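Local coordinates for protein porin (Rhodobacter capsulatus, PDB 2POR) that forms trimeric channels in the outer membrane through which small hydrophilic solutes, up to about 0.6 kDa, diffuse passively, at residues E1-M13 and F21-G33. Sequence-based numbering, arbitrary orientation.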
loop_
_atom_site.group_PDB
_atom_site.type_symbol
_atom_site.label_atom_id
_atom_site.label_comp_id
_atom_site.label_asym_id
_atom_site.label_seq_id
_atom_site.Cartn_x
_atom_site.Cartn_y
_atom_site.Cartn_z
ATOM N N GLU A 1 19.202 -2.626 8.582
ATOM C CA GLU A 1 18.925 -3.803 7.774
ATOM C C GLU A 1 17.411 -4.084 7.577
ATOM O O GLU A 1 16.683 -3.934 8.561
ATOM C CB GLU A 1 19.608 -4.957 8.479
ATOM C CG GLU A 1 19.433 -6.322 7.829
ATOM C CD GLU A 1 19.871 -7.509 8.696
ATOM O OE1 GLU A 1 19.975 -7.374 9.927
ATOM O OE2 GLU A 1 20.096 -8.580 8.122
ATOM N N VAL A 2 16.946 -4.561 6.416
ATOM C CA VAL A 2 15.535 -4.833 6.129
ATOM C C VAL A 2 15.382 -6.268 5.652
ATOM O O VAL A 2 15.964 -6.618 4.628
ATOM C CB VAL A 2 14.973 -3.869 5.011
ATOM C CG1 VAL A 2 13.479 -4.149 4.853
ATOM C CG2 VAL A 2 15.165 -2.399 5.352
ATOM N N LYS A 3 14.627 -7.134 6.315
ATOM C CA LYS A 3 14.391 -8.497 5.880
ATOM C C LYS A 3 12.920 -8.686 5.491
ATOM O O LYS A 3 12.045 -8.006 6.030
ATOM C CB LYS A 3 14.697 -9.495 6.995
ATOM C CG LYS A 3 16.157 -9.552 7.395
ATOM C CD LYS A 3 16.441 -10.891 8.076
ATOM C CE LYS A 3 17.941 -11.231 7.952
ATOM N NZ LYS A 3 18.434 -11.254 6.571
ATOM N N LEU A 4 12.656 -9.633 4.617
ATOM C CA LEU A 4 11.354 -9.948 4.129
ATOM C C LEU A 4 10.933 -11.315 4.508
ATOM O O LEU A 4 11.713 -12.258 4.491
ATOM C CB LEU A 4 11.294 -9.893 2.621
ATOM C CG LEU A 4 11.484 -8.543 1.910
ATOM C CD1 LEU A 4 11.306 -8.654 0.422
ATOM C CD2 LEU A 4 10.394 -7.612 2.347
ATOM N N SER A 5 9.681 -11.480 4.860
ATOM C CA SER A 5 9.088 -12.794 5.025
ATOM C C SER A 5 7.626 -12.645 4.560
ATOM O O SER A 5 7.232 -11.524 4.193
ATOM C CB SER A 5 9.133 -13.233 6.466
ATOM O OG SER A 5 8.541 -12.347 7.402
ATOM N N GLY A 6 6.810 -13.679 4.555
ATOM C CA GLY A 6 5.428 -13.564 4.104
ATOM C C GLY A 6 4.653 -14.786 4.440
ATOM O O GLY A 6 5.134 -15.761 5.040
ATOM N N ASP A 7 3.381 -14.740 4.099
ATOM C CA ASP A 7 2.513 -15.888 4.275
ATOM C C ASP A 7 1.378 -15.783 3.261
ATOM O O ASP A 7 1.231 -14.759 2.581
ATOM C CB ASP A 7 1.952 -15.972 5.716
ATOM C CG ASP A 7 1.276 -14.712 6.244
ATOM O OD1 ASP A 7 0.339 -14.226 5.628
ATOM O OD2 ASP A 7 1.717 -14.190 7.243
ATOM N N ALA A 8 0.647 -16.872 3.091
ATOM C CA ALA A 8 -0.466 -16.963 2.141
ATOM C C ALA A 8 -1.331 -18.137 2.564
ATOM O O ALA A 8 -0.929 -18.941 3.431
ATOM C CB ALA A 8 0.005 -17.190 0.702
ATOM N N ARG A 9 -2.593 -18.192 2.110
ATOM C CA ARG A 9 -3.486 -19.285 2.446
ATOM C C ARG A 9 -4.533 -19.373 1.365
ATOM O O ARG A 9 -4.750 -18.387 0.633
ATOM C CB ARG A 9 -4.120 -19.047 3.819
ATOM C CG ARG A 9 -5.148 -17.934 3.837
ATOM C CD ARG A 9 -5.411 -17.572 5.257
ATOM N NE ARG A 9 -6.523 -16.634 5.271
ATOM C CZ ARG A 9 -6.881 -15.925 6.354
ATOM N NH1 ARG A 9 -6.228 -15.991 7.525
ATOM N NH2 ARG A 9 -7.931 -15.093 6.222
ATOM N N MET A 10 -5.119 -20.528 1.128
ATOM C CA MET A 10 -6.170 -20.676 0.123
ATOM C C MET A 10 -6.976 -21.911 0.459
ATOM O O MET A 10 -6.458 -22.833 1.094
ATOM C CB MET A 10 -5.628 -20.778 -1.304
ATOM C CG MET A 10 -4.864 -22.020 -1.653
ATOM S SD MET A 10 -4.501 -22.004 -3.406
ATOM C CE MET A 10 -3.296 -23.257 -3.214
ATOM N N GLY A 11 -8.293 -21.934 0.204
ATOM C CA GLY A 11 -9.111 -23.080 0.577
ATOM C C GLY A 11 -10.550 -22.670 0.442
ATOM O O GLY A 11 -10.846 -21.766 -0.352
ATOM N N VAL A 12 -11.420 -23.309 1.203
ATOM C CA VAL A 12 -12.883 -23.055 1.196
ATOM C C VAL A 12 -13.372 -22.812 2.596
ATOM O O VAL A 12 -12.854 -23.406 3.547
ATOM C CB VAL A 12 -13.694 -24.238 0.595
ATOM C CG1 VAL A 12 -13.433 -24.207 -0.900
ATOM C CG2 VAL A 12 -13.312 -25.593 1.174
ATOM N N MET A 13 -14.293 -21.862 2.787
ATOM C CA MET A 13 -14.730 -21.497 4.118
ATOM C C MET A 13 -16.270 -21.544 4.080
ATOM O O MET A 13 -16.872 -21.115 3.090
ATOM C CB MET A 13 -14.207 -20.079 4.436
ATOM C CG MET A 13 -14.703 -19.516 5.783
ATOM S SD MET A 13 -16.394 -18.838 5.747
ATOM C CE MET A 13 -16.069 -17.543 4.587
ATOM N N PHE A 21 -14.836 -19.509 -1.722
ATOM C CA PHE A 21 -13.370 -19.528 -1.841
ATOM C C PHE A 21 -12.830 -18.427 -0.923
ATOM O O PHE A 21 -13.443 -17.354 -0.821
ATOM C CB PHE A 21 -12.917 -19.227 -3.286
ATOM C CG PHE A 21 -13.323 -20.190 -4.405
ATOM C CD1 PHE A 21 -13.634 -21.517 -4.147
ATOM C CD2 PHE A 21 -13.368 -19.689 -5.693
ATOM C CE1 PHE A 21 -13.993 -22.315 -5.204
ATOM C CE2 PHE A 21 -13.729 -20.509 -6.740
ATOM C CZ PHE A 21 -14.039 -21.816 -6.486
ATOM N N SER A 22 -11.714 -18.626 -0.209
ATOM C CA SER A 22 -11.140 -17.619 0.656
ATOM C C SER A 22 -9.612 -17.740 0.547
ATOM O O SER A 22 -9.065 -18.815 0.782
ATOM C CB SER A 22 -11.585 -17.863 2.056
ATOM O OG SER A 22 -11.197 -16.765 2.858
ATOM N N SER A 23 -8.897 -16.694 0.171
ATOM C CA SER A 23 -7.451 -16.746 0.017
ATOM C C SER A 23 -6.829 -15.394 0.317
ATOM O O SER A 23 -7.553 -14.393 0.395
ATOM C CB SER A 23 -7.163 -17.199 -1.402
ATOM O OG SER A 23 -7.544 -16.301 -2.422
ATOM N N ARG A 24 -5.534 -15.272 0.592
ATOM C CA ARG A 24 -4.867 -13.997 0.785
ATOM C C ARG A 24 -3.358 -14.242 0.715
ATOM O O ARG A 24 -2.938 -15.392 0.829
ATOM C CB ARG A 24 -5.118 -13.378 2.147
ATOM C CG ARG A 24 -4.576 -14.004 3.368
ATOM C CD ARG A 24 -4.726 -13.070 4.500
ATOM N NE ARG A 24 -4.094 -13.725 5.641
ATOM C CZ ARG A 24 -4.246 -13.416 6.922
ATOM N NH1 ARG A 24 -5.050 -12.448 7.349
ATOM N NH2 ARG A 24 -3.483 -14.049 7.810
ATOM N N SER A 25 -2.555 -13.215 0.557
ATOM C CA SER A 25 -1.117 -13.319 0.712
ATOM C C SER A 25 -0.699 -12.016 1.350
ATOM O O SER A 25 -1.335 -10.958 1.165
ATOM C CB SER A 25 -0.416 -13.550 -0.648
ATOM O OG SER A 25 -0.763 -12.707 -1.708
ATOM N N ARG A 26 0.362 -12.037 2.168
ATOM C CA ARG A 26 0.872 -10.878 2.903
ATOM C C ARG A 26 2.417 -10.911 2.874
ATOM O O ARG A 26 2.992 -11.998 2.699
ATOM C CB ARG A 26 0.426 -10.919 4.367
ATOM C CG ARG A 26 -1.092 -11.075 4.463
ATOM C CD ARG A 26 -1.563 -10.849 5.864
ATOM N NE ARG A 26 -0.936 -11.796 6.730
ATOM C CZ ARG A 26 -1.040 -11.762 8.049
ATOM N NH1 ARG A 26 -1.743 -10.852 8.693
ATOM N NH2 ARG A 26 -0.365 -12.649 8.775
ATOM N N VAL A 27 3.079 -9.776 3.032
ATOM C CA VAL A 27 4.540 -9.668 3.117
ATOM C C VAL A 27 4.781 -8.866 4.387
ATOM O O VAL A 27 4.051 -7.891 4.662
ATOM C CB VAL A 27 5.106 -8.940 1.880
ATOM C CG1 VAL A 27 6.545 -8.462 2.055
ATOM C CG2 VAL A 27 5.061 -9.946 0.743
ATOM N N LEU A 28 5.765 -9.317 5.184
ATOM C CA LEU A 28 6.211 -8.624 6.371
ATOM C C LEU A 28 7.615 -8.031 6.163
ATOM O O LEU A 28 8.531 -8.674 5.647
ATOM C CB LEU A 28 6.186 -9.606 7.553
ATOM C CG LEU A 28 6.772 -9.125 8.882
ATOM C CD1 LEU A 28 5.933 -8.035 9.545
ATOM C CD2 LEU A 28 6.812 -10.305 9.800
ATOM N N PHE A 29 7.799 -6.760 6.477
ATOM C CA PHE A 29 9.084 -6.073 6.440
ATOM C C PHE A 29 9.614 -6.106 7.855
ATOM O O PHE A 29 8.909 -5.605 8.742
ATOM C CB PHE A 29 8.947 -4.614 6.057
ATOM C CG PHE A 29 8.364 -4.440 4.676
ATOM C CD1 PHE A 29 9.115 -4.716 3.562
ATOM C CD2 PHE A 29 7.049 -4.013 4.527
ATOM C CE1 PHE A 29 8.557 -4.575 2.305
ATOM C CE2 PHE A 29 6.493 -3.871 3.270
ATOM C CZ PHE A 29 7.244 -4.153 2.156
ATOM N N THR A 30 10.798 -6.682 8.153
ATOM C CA THR A 30 11.366 -6.636 9.508
ATOM C C THR A 30 12.644 -5.841 9.426
ATOM O O THR A 30 13.514 -6.153 8.610
ATOM C CB THR A 30 11.680 -7.994 9.999
ATOM O OG1 THR A 30 10.474 -8.731 10.005
ATOM C CG2 THR A 30 12.237 -7.952 11.370
ATOM N N MET A 31 12.764 -4.775 10.192
ATOM C CA MET A 31 13.903 -3.890 10.098
ATOM C C MET A 31 14.636 -3.939 11.402
ATOM O O MET A 31 14.000 -4.017 12.458
ATOM C CB MET A 31 13.450 -2.470 9.814
ATOM C CG MET A 31 12.703 -2.447 8.487
ATOM S SD MET A 31 12.404 -0.786 7.897
ATOM C CE MET A 31 11.042 -0.387 8.918
ATOM N N SER A 32 15.979 -3.954 11.392
ATOM C CA SER A 32 16.736 -4.061 12.651
ATOM C C SER A 32 18.095 -3.378 12.585
ATOM O O SER A 32 18.588 -3.095 11.468
ATOM C CB SER A 32 16.929 -5.543 13.033
ATOM O OG SER A 32 17.383 -6.268 11.900
ATOM N N GLY A 33 18.566 -3.036 13.788
ATOM C CA GLY A 33 19.835 -2.353 13.954
ATOM C C GLY A 33 20.308 -2.457 15.404
ATOM O O GLY A 33 19.576 -2.930 16.282
HETATM O O HOH W 1 10.202 -10.128 7.752
HETATM O O HOH W 2 -2.018 -15.519 4.990
HETATM O O HOH W 3 -8.629 -15.844 3.502
#
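R9 stacks on R24 across the first beta hairpin of the 16-stranded porin barrel, and R26 lies near the far face of R24. The strands 2-13 and 21-33 run antiparallel. Backbone pairs such as K3 with T30 and D7 with R26 join them.

The guanidinium of R9 lies flat on that of R24, with planes 13° apart and centres 3.7 Å apart. R9 NH1 sits over the centre of the R24 group. Both arginines have CG between the backbone N and the carbonyl carbon (chi1 near 70°), and their chains then extend to NE, which brings the two ends level. R26 NE lies over the opposite face of R24.

R26 also grips D7 side-on. Its NE donates to D7 OD1 at 3.0 Å, on the syn lone pair, and its NH2 donates to D7 OD2. The carboxylate and guanidinium planes are 35° apart. D7 probably offsets part of the positive charge of the three arginines. A leucine in place of R26 takes the guanidinium away from that face of R24 and would probably leave the D7 carboxylate without its two-nitrogen partner.

On the other face V2, L4, F29 and M31 pack against a neighbouring subunit of the trimer. There L4 and F29 lie side by side, with L4 CD2 3.4 Å from F29 CD1. L4 also meets V2 of the other neighbouring subunit.

On the arginine face, water 2 lies in the plane of the R24 guanidinium and links it to D7: it accepts from R24 NE and donates to D7 OD1, each at 2.8 Å.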